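Local coordinates for takeout-like protein 1 (Epiphyas postvittana, PDB 3E8T) that probably carries hydrophobic ligands in insects, and binds ubiquinone-8 along an elongated internal pocket, at residues Leu118-Ile123 and Val152-Gln157; Lys64-Ala69 and Val85-Asp90. All coordinates share one frame; numbering follows the deposited sequence.

Contact 1: residues Leu118-Ile123 and Val152-Gln157; sequences LKNIHI and VKDNAQ. With UQ8 (Ubiquinone-8), chain B.
Methylenes of Lys153 cross one face of the His122 imidazole at about a right angle, CD of Lys153 lying 3.8 Å from the His122 ring centroid, a CH-pi contact; the Lys153 ammonium goes to Asp151 in a salt bridge. ND2 of Asn120 donates to OD1 of Asp154 at 3.0 Å and nearly straight (175°), within the amide plane but from above the carboxylate, the planes being 72° apart. With CG anti to the backbone N (chi1 -161°), the Asn120 amide lies between two partners, its OD1 taking a weak bond from His122 NE2. Where the hairpin of strands 113-133 and 139-153 turns a corner, at Lys119-Asn120 and Asp154, a classic beta bulge breaks the antiparallel pairing: Lys119 O accepts from Asp154 N at 3.2 Å and, weakly, from Asn155 N. An alanine in place of Asp154 has no carboxylate, and the Asn120 amide, its acceptor gone, is likely to turn more freely, with Lys119 NZ missing the opposite charge of Asp154 OD2, 4.3 Å off, beyond a salt bridge. On the ligand-facing side, Ile121 CD1 meets Val152 CG2 and presses on ubiquinone C30 (3.2 Å); Leu118 CD2 touches Ala156 CB and ubiquinone C35.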
loop_
_atom_site.group_PDB
_atom_site.type_symbol
_atom_site.label_atom_id
_atom_site.label_comp_id
_atom_site.label_asym_id
_atom_site.label_seq_id
_atom_site.Cartn_x
_atom_site.Cartn_y
_atom_site.Cartn_z
ATOM N N LEU A 118 -9.816 4.713 5.197
ATOM C CA LEU A 118 -9.335 3.638 6.030
ATOM C C LEU A 118 -8.666 4.251 7.261
ATOM O O LEU A 118 -7.786 5.087 7.138
ATOM C CB LEU A 118 -8.292 2.817 5.284
ATOM C CG LEU A 118 -8.728 2.244 3.962
ATOM C CD1 LEU A 118 -7.547 1.623 3.195
ATOM C CD2 LEU A 118 -9.856 1.264 4.128
ATOM N N LYS A 119 -9.104 3.852 8.446
ATOM C CA LYS A 119 -8.568 4.394 9.680
ATOM C C LYS A 119 -7.793 3.318 10.398
ATOM O O LYS A 119 -8.309 2.255 10.699
ATOM C CB LYS A 119 -9.689 4.915 10.560
ATOM C CG LYS A 119 -9.186 5.632 11.795
ATOM C CD LYS A 119 -10.274 6.224 12.647
ATOM C CE LYS A 119 -9.614 7.050 13.808
ATOM N NZ LYS A 119 -10.508 7.510 14.933
ATOM N N ASN A 120 -6.533 3.625 10.675
ATOM C CA ASN A 120 -5.639 2.775 11.423
ATOM C C ASN A 120 -5.475 1.434 10.736
ATOM O O ASN A 120 -5.666 0.368 11.335
ATOM C CB ASN A 120 -6.114 2.630 12.873
ATOM C CG ASN A 120 -5.035 2.156 13.807
ATOM O OD1 ASN A 120 -3.858 2.281 13.525
ATOM N ND2 ASN A 120 -5.464 1.609 14.928
ATOM N N ILE A 121 -5.030 1.491 9.489
ATOM C CA ILE A 121 -4.657 0.286 8.800
ATOM C C ILE A 121 -3.217 -0.077 9.162
ATOM O O ILE A 121 -2.332 0.755 9.005
ATOM C CB ILE A 121 -4.972 0.317 7.267
ATOM C CG1 ILE A 121 -4.650 -1.045 6.650
ATOM C CG2 ILE A 121 -4.249 1.448 6.600
ATOM C CD1 ILE A 121 -5.140 -1.168 5.186
ATOM N N HIS A 122 -3.014 -1.306 9.615
ATOM C CA HIS A 122 -1.714 -1.850 9.920
ATOM C C HIS A 122 -1.263 -2.767 8.825
ATOM O O HIS A 122 -2.051 -3.547 8.285
ATOM C CB HIS A 122 -1.762 -2.582 11.250
ATOM C CG HIS A 122 -1.849 -1.647 12.424
ATOM N ND1 HIS A 122 -0.848 -1.527 13.367
ATOM C CD2 HIS A 122 -2.754 -0.693 12.738
ATOM C CE1 HIS A 122 -1.163 -0.577 14.225
ATOM N NE2 HIS A 122 -2.325 -0.079 13.891
ATOM N N ILE A 123 -0.002 -2.598 8.431
ATOM C CA ILE A 123 0.603 -3.316 7.351
ATOM C C ILE A 123 1.849 -4.045 7.856
ATOM O O ILE A 123 2.639 -3.490 8.586
ATOM C CB ILE A 123 1.024 -2.399 6.185
ATOM C CG1 ILE A 123 -0.158 -1.581 5.700
ATOM C CG2 ILE A 123 1.651 -3.164 5.052
ATOM C CD1 ILE A 123 -1.214 -2.326 5.076
ATOM N N VAL A 152 -7.199 -3.662 8.912
ATOM C CA VAL A 152 -7.840 -2.371 9.189
ATOM C C VAL A 152 -8.387 -2.429 10.592
ATOM O O VAL A 152 -9.299 -3.207 10.881
ATOM C CB VAL A 152 -8.949 -2.056 8.174
ATOM C CG1 VAL A 152 -9.513 -0.688 8.490
ATOM C CG2 VAL A 152 -8.437 -2.152 6.724
ATOM N N LYS A 153 -7.742 -1.700 11.515
ATOM C CA LYS A 153 -8.087 -1.897 12.930
ATOM C C LYS A 153 -9.222 -1.049 13.438
ATOM O O LYS A 153 -9.945 -1.498 14.330
ATOM C CB LYS A 153 -6.860 -1.656 13.810
ATOM C CG LYS A 153 -5.820 -2.696 13.674
ATOM C CD LYS A 153 -4.819 -2.706 14.842
ATOM C CE LYS A 153 -3.890 -3.832 14.679
ATOM N NZ LYS A 153 -4.506 -5.129 15.029
ATOM N N ASP A 154 -9.380 0.185 12.961
ATOM C CA ASP A 154 -10.368 1.083 13.533
ATOM C C ASP A 154 -11.648 1.093 12.765
ATOM O O ASP A 154 -12.677 0.840 13.371
ATOM C CB ASP A 154 -9.839 2.489 13.747
ATOM C CG ASP A 154 -8.851 2.583 14.873
ATOM O OD1 ASP A 154 -8.428 1.546 15.406
ATOM O OD2 ASP A 154 -8.526 3.739 15.194
ATOM N N ASN A 155 -11.614 1.457 11.481
ATOM C CA ASN A 155 -12.809 1.379 10.658
ATOM C C ASN A 155 -12.480 1.764 9.224
ATOM O O ASN A 155 -11.371 2.138 8.897
ATOM C CB ASN A 155 -14.022 2.146 11.305
ATOM C CG ASN A 155 -13.662 3.556 11.774
ATOM O OD1 ASN A 155 -13.219 4.368 10.984
ATOM N ND2 ASN A 155 -13.823 3.829 13.067
ATOM N N ALA A 156 -13.471 1.547 8.388
ATOM C CA ALA A 156 -13.406 1.958 7.015
ATOM C C ALA A 156 -14.760 2.506 6.620
ATOM O O ALA A 156 -15.794 1.972 7.064
ATOM C CB ALA A 156 -13.027 0.821 6.131
ATOM N N GLN A 157 -14.747 3.556 5.798
ATOM C CA GLN A 157 -15.974 4.150 5.296
ATOM C C GLN A 157 -15.958 4.214 3.812
ATOM O O GLN A 157 -14.926 4.454 3.172
ATOM C CB GLN A 157 -16.209 5.557 5.816
ATOM C CG GLN A 157 -16.569 5.642 7.245
ATOM C CD GLN A 157 -15.379 5.782 8.046
ATOM O OE1 GLN A 157 -14.520 6.611 7.726
ATOM N NE2 GLN A 157 -15.265 4.976 9.143
HETATM C C45 UQ8 B . -17.480 -1.240 -4.587
HETATM C C44 UQ8 B . -17.609 -2.280 -3.472
HETATM C C46 UQ8 B . -19.066 -2.452 -3.133
HETATM C C43 UQ8 B . -16.817 -1.922 -2.228
HETATM C C42 UQ8 B . -15.399 -1.449 -2.583
HETATM C C41 UQ8 B . -14.582 -2.632 -3.084
HETATM C C39 UQ8 B . -13.198 -2.609 -2.472
HETATM C C40 UQ8 B . -11.942 -2.595 -3.340
HETATM C C38 UQ8 B . -13.062 -2.675 -1.111
HETATM C C37 UQ8 B . -11.849 -2.654 -0.438
HETATM C C36 UQ8 B . -12.202 -2.427 1.032
HETATM C C34 UQ8 B . -10.986 -2.195 1.909
HETATM C C35 UQ8 B . -11.260 -1.786 3.206
HETATM C C33 UQ8 B . -9.694 -2.311 1.399
HETATM C C32 UQ8 B . -8.483 -2.169 2.067
HETATM C C31 UQ8 B . -7.410 -1.743 1.029
HETATM C C29 UQ8 B . -5.998 -1.712 1.595
HETATM C C30 UQ8 B . -5.491 -2.875 2.507
HETATM C C28 UQ8 B . -5.160 -0.642 1.302
HETATM C C27 UQ8 B . -3.856 -0.495 1.759
HETATM C C26 UQ8 B . -2.989 0.285 0.760
HETATM C C24 UQ8 B . -1.635 0.646 1.381
HETATM C C25 UQ8 B . -1.546 1.676 2.520
HETATM C C23 UQ8 B . -0.492 0.033 0.916
HETATM C C22 UQ8 B . 0.818 0.243 1.354
HETATM C C21 UQ8 B . 1.780 -0.749 0.700
HETATM C C19 UQ8 B . 3.159 -0.847 1.354
HETATM C C20 UQ8 B . 4.006 -1.975 0.767
HETATM C C18 UQ8 B . 3.907 0.493 1.402
HETATM C C17 UQ8 B . 5.322 0.326 1.974
HETATM C C16 UQ8 B . 5.922 1.647 2.483
HETATM C C14 UQ8 B . 7.425 1.465 2.669
HETATM C C15 UQ8 B . 7.950 0.136 3.242
HETATM C C13 UQ8 B . 8.327 2.462 2.304
HETATM C C12 UQ8 B . 9.705 2.321 2.441
HETATM C C11 UQ8 B . 10.447 3.659 2.638
HETATM C C9 UQ8 B . 11.786 3.458 3.373
HETATM C C10 UQ8 B . 12.263 1.997 3.335
HETATM C C8 UQ8 B . 12.825 4.396 2.766
HETATM C C7 UQ8 B . 13.904 3.658 1.968
HETATM C C6 UQ8 B . 15.042 3.094 2.852
HETATM C C1 UQ8 B . 15.511 1.795 2.619
HETATM C C1M UQ8 B . 14.923 1.053 1.595
HETATM C C2 UQ8 B . 16.536 1.232 3.389
HETATM O O2 UQ8 B . 16.951 0.089 3.180
HETATM C C3 UQ8 B . 17.120 1.970 4.407
HETATM O O3 UQ8 B . 18.119 1.421 5.154
HETATM C C3M UQ8 B . 19.376 1.607 4.504
HETATM C C4 UQ8 B . 16.673 3.260 4.668
HETATM O O4 UQ8 B . 17.261 3.971 5.676
HETATM C C4M UQ8 B . 17.234 3.228 6.904
HETATM C C5 UQ8 B . 15.642 3.816 3.898
HETATM O O5 UQ8 B . 15.274 4.968 4.146
#

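Contact 2: residues Lys64-Ala69 and Val85-Asp90; sequences KGLKGA and VDFHLD. With UQ8 (Ubiquinone-8), chain B.
The Phe87 ring meets Leu66 and Ala69 obliquely: CE1 of Phe87 is 4.1 Å from CD1 of Leu66, which has two conformers, so that this contact holds for one, and CD1 of Phe87 is 4.2 Å from CB of Ala69. C19 of the ubiquinone tail lies at the ring edge, in its plane, and C17 approaches CZ of Phe87 to 3.5 Å, again obliquely. His88 points its CB away from Lys64-Ala69; its ring stacks on that of His122 and hydrogen-bonds through ND1 to Asp72. In Leu89 CG sits between the backbone N and the carbonyl carbon (chi1 69°), which brings CD1 of Leu89 to 3.5 Å from Gly65 O while its CD2 touches the ligand at C25.

No direct hydrogen bond joins the two segments. The backbones meet instead in a CA-H...O contact, Ala69 CA to His88 O at 3.5 Å, and through two waters. One donates to Gly65 O and to Asp90 O, 2.7 Å from each; the second accepts from Asp90 N and gives a weak bond to Gly68 O. The missing side chain of Gly65 matters here: a CB would overlap Asp90 O at 2.5 Å, and the backbone angles would push it into Lys64 O as well. Strand 54-77 is interrupted here by a short 3-10 segment, 66-68, with Gly68 N bonded to Gly65 O, and Leu66, Phe87 and Leu89 line the ubiquinone pocket along the isoprenoid tail. Helix 13-28 packs on this interruption, Val28 on Leu66 and Leu24 on Ala69, while strand 113-133 flanks Val85-Asp90, with Ile123 against Phe87 and Ile121 against Leu89.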
loop_
_atom_site.group_PDB
_atom_site.type_symbol
_atom_site.label_atom_id
_atom_site.label_comp_id
_atom_site.label_asym_id
_atom_site.label_seq_id
_atom_site.Cartn_x
_atom_site.Cartn_y
_atom_site.Cartn_z
ATOM N N LYS A 64 -3.872 7.967 -1.086
ATOM C CA LYS A 64 -3.336 9.061 -0.310
ATOM C C LYS A 64 -3.094 8.593 1.095
ATOM O O LYS A 64 -3.892 7.847 1.654
ATOM C CB LYS A 64 -4.267 10.265 -0.323
ATOM C CG LYS A 64 -3.657 11.574 0.335
ATOM C CD LYS A 64 -4.500 12.896 0.095
ATOM C CE LYS A 64 -4.127 14.030 1.081
ATOM N NZ LYS A 64 -4.915 15.326 1.008
ATOM N N GLY A 65 -1.996 9.041 1.685
ATOM C CA GLY A 65 -1.733 8.880 3.096
ATOM C C GLY A 65 -0.403 8.272 3.469
ATOM O O GLY A 65 -0.014 8.320 4.654
ATOM N N LEU A 66 0.355 7.719 2.504
ATOM C CA LEU A 66 1.636 7.085 2.859
ATOM C C LEU A 66 2.623 8.068 3.507
ATOM O O LEU A 66 3.427 7.659 4.313
ATOM C CB LEU A 66 2.275 6.385 1.662
ATOM C CG LEU A 66 3.375 5.355 1.913
ATOM C CD1 LEU A 66 2.910 4.243 2.860
ATOM C CD2 LEU A 66 3.802 4.743 0.568
ATOM N N LYS A 67 2.559 9.351 3.159
ATOM C CA LYS A 67 3.470 10.367 3.731
ATOM C C LYS A 67 3.366 10.385 5.242
ATOM O O LYS A 67 4.321 10.756 5.934
ATOM C CB LYS A 67 3.122 11.770 3.197
ATOM C CG LYS A 67 4.032 12.881 3.670
ATOM C CD LYS A 67 3.861 14.158 2.846
ATOM C CE LYS A 67 2.555 14.901 3.095
ATOM N NZ LYS A 67 2.510 16.206 2.319
ATOM N N GLY A 68 2.173 10.083 5.747
ATOM C CA GLY A 68 1.839 10.155 7.165
ATOM C C GLY A 68 1.960 8.861 7.920
ATOM O O GLY A 68 1.571 8.777 9.091
ATOM N N ALA A 69 2.506 7.845 7.264
ATOM C CA ALA A 69 2.625 6.554 7.901
ATOM C C ALA A 69 3.567 6.594 9.098
ATOM O O ALA A 69 4.552 7.330 9.083
ATOM C CB ALA A 69 3.072 5.498 6.945
ATOM N N VAL A 85 8.966 -5.067 8.097
ATOM C CA VAL A 85 8.548 -3.710 8.385
ATOM C C VAL A 85 7.068 -3.725 8.798
ATOM O O VAL A 85 6.201 -4.208 8.057
ATOM C CB VAL A 85 8.722 -2.751 7.163
ATOM C CG1 VAL A 85 8.411 -1.366 7.562
ATOM C CG2 VAL A 85 10.149 -2.840 6.565
ATOM N N ASP A 86 6.809 -3.205 9.989
ATOM C CA ASP A 86 5.457 -3.054 10.505
ATOM C C ASP A 86 5.164 -1.569 10.565
ATOM O O ASP A 86 5.959 -0.798 11.098
ATOM C CB ASP A 86 5.366 -3.643 11.912
ATOM C CG ASP A 86 5.455 -5.115 11.912
ATOM O OD1 ASP A 86 4.497 -5.722 11.417
ATOM O OD2 ASP A 86 6.454 -5.684 12.384
ATOM N N PHE A 87 4.051 -1.136 9.985
ATOM C CA PHE A 87 3.674 0.269 10.032
ATOM C C PHE A 87 2.167 0.425 9.995
ATOM O O PHE A 87 1.448 -0.539 9.728
ATOM C CB PHE A 87 4.342 1.071 8.882
ATOM C CG PHE A 87 3.986 0.633 7.486
ATOM C CD1 PHE A 87 3.067 1.350 6.751
ATOM C CD2 PHE A 87 4.619 -0.468 6.904
ATOM C CE1 PHE A 87 2.761 1.011 5.441
ATOM C CE2 PHE A 87 4.301 -0.829 5.589
ATOM C CZ PHE A 87 3.353 -0.074 4.897
ATOM N N HIS A 88 1.699 1.633 10.232
ATOM C CA HIS A 88 0.283 1.907 10.155
ATOM C C HIS A 88 0.020 3.314 9.694
ATOM O O HIS A 88 0.909 4.169 9.715
ATOM C CB HIS A 88 -0.405 1.617 11.501
ATOM C CG HIS A 88 -0.000 2.548 12.601
ATOM N ND1 HIS A 88 1.103 2.342 13.408
ATOM C CD2 HIS A 88 -0.549 3.714 13.010
ATOM C CE1 HIS A 88 1.201 3.338 14.283
ATOM N NE2 HIS A 88 0.215 4.186 14.063
ATOM N N LEU A 89 -1.212 3.540 9.208
ATOM C CA LEU A 89 -1.593 4.848 8.694
ATOM C C LEU A 89 -3.096 4.944 8.519
ATOM O O LEU A 89 -3.793 3.928 8.599
ATOM C CB LEU A 89 -0.920 5.096 7.335
ATOM C CG LEU A 89 -1.409 4.225 6.154
ATOM C CD1 LEU A 89 -0.990 4.914 4.867
ATOM C CD2 LEU A 89 -0.868 2.826 6.203
ATOM N N ASP A 90 -3.573 6.164 8.379
ATOM C CA ASP A 90 -4.856 6.437 7.776
ATOM C C ASP A 90 -4.656 6.661 6.310
ATOM O O ASP A 90 -3.681 7.282 5.917
ATOM C CB ASP A 90 -5.533 7.673 8.393
ATOM C CG ASP A 90 -5.818 7.537 9.885
ATOM O OD1 ASP A 90 -5.824 6.417 10.415
ATOM O OD2 ASP A 90 -6.049 8.616 10.506
HETATM C C45 UQ8 B . -17.480 -1.240 -4.587
HETATM C C44 UQ8 B . -17.609 -2.280 -3.472
HETATM C C46 UQ8 B . -19.066 -2.452 -3.133
HETATM C C43 UQ8 B . -16.817 -1.922 -2.228
HETATM C C42 UQ8 B . -15.399 -1.449 -2.583
HETATM C C41 UQ8 B . -14.582 -2.632 -3.084
HETATM C C39 UQ8 B . -13.198 -2.609 -2.472
HETATM C C40 UQ8 B . -11.942 -2.595 -3.340
HETATM C C38 UQ8 B . -13.062 -2.675 -1.111
HETATM C C37 UQ8 B . -11.849 -2.654 -0.438
HETATM C C36 UQ8 B . -12.202 -2.427 1.032
HETATM C C34 UQ8 B . -10.986 -2.195 1.909
HETATM C C35 UQ8 B . -11.260 -1.786 3.206
HETATM C C33 UQ8 B . -9.694 -2.311 1.399
HETATM C C32 UQ8 B . -8.483 -2.169 2.067
HETATM C C31 UQ8 B . -7.410 -1.743 1.029
HETATM C C29 UQ8 B . -5.998 -1.712 1.595
HETATM C C30 UQ8 B . -5.491 -2.875 2.507
HETATM C C28 UQ8 B . -5.160 -0.642 1.302
HETATM C C27 UQ8 B . -3.856 -0.495 1.759
HETATM C C26 UQ8 B . -2.989 0.285 0.760
HETATM C C24 UQ8 B . -1.635 0.646 1.381
HETATM C C25 UQ8 B . -1.546 1.676 2.520
HETATM C C23 UQ8 B . -0.492 0.033 0.916
HETATM C C22 UQ8 B . 0.818 0.243 1.354
HETATM C C21 UQ8 B . 1.780 -0.749 0.700
HETATM C C19 UQ8 B . 3.159 -0.847 1.354
HETATM C C20 UQ8 B . 4.006 -1.975 0.767
HETATM C C18 UQ8 B . 3.907 0.493 1.402
HETATM C C17 UQ8 B . 5.322 0.326 1.974
HETATM C C16 UQ8 B . 5.922 1.647 2.483
HETATM C C14 UQ8 B . 7.425 1.465 2.669
HETATM C C15 UQ8 B . 7.950 0.136 3.242
HETATM C C13 UQ8 B . 8.327 2.462 2.304
HETATM C C12 UQ8 B . 9.705 2.321 2.441
HETATM C C11 UQ8 B . 10.447 3.659 2.638
HETATM C C9 UQ8 B . 11.786 3.458 3.373
HETATM C C10 UQ8 B . 12.263 1.997 3.335
HETATM C C8 UQ8 B . 12.825 4.396 2.766
HETATM C C7 UQ8 B . 13.904 3.658 1.968
HETATM C C6 UQ8 B . 15.042 3.094 2.852
HETATM C C1 UQ8 B . 15.511 1.795 2.619
HETATM C C1M UQ8 B . 14.923 1.053 1.595
HETATM C C2 UQ8 B . 16.536 1.232 3.389
HETATM O O2 UQ8 B . 16.951 0.089 3.180
HETATM C C3 UQ8 B . 17.120 1.970 4.407
HETATM O O3 UQ8 B . 18.119 1.421 5.154
HETATM C C3M UQ8 B . 19.376 1.607 4.504
HETATM C C4 UQ8 B . 16.673 3.260 4.668
HETATM O O4 UQ8 B . 17.261 3.971 5.676
HETATM C C4M UQ8 B . 17.234 3.228 6.904
HETATM C C5 UQ8 B . 15.642 3.816 3.898
HETATM O O5 UQ8 B . 15.274 4.968 4.146
HETATM O O HOH W 1 -1.650 8.940 6.653
HETATM O O HOH W 2 -1.821 8.400 9.204
#

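Overall arrangement
The two contacts lie with centres about 11 Å apart in one curled antiparallel sheet. Contact 2 comes first along the chain and closes before contact 1 opens, each joining elements of a successive hairpin: strands 54-77 and 82-100, then 113-133 and 139-153, with strand 155-160 following. The middle strands 82-100 and 113-133 are neighbours, and probable backbone hydrogen bonds tie the contacts directly, Ile123 N to Phe87 O at 2.8 Å and Ile121 N to Leu89 O at 2.9 Å. Both belong to the fold of the haemolymph juvenile hormone binding protein family and touch the isoprenoid tail of the same ubiquinone-8, consistent with a sheet that wraps a long apolar ligand for carriage.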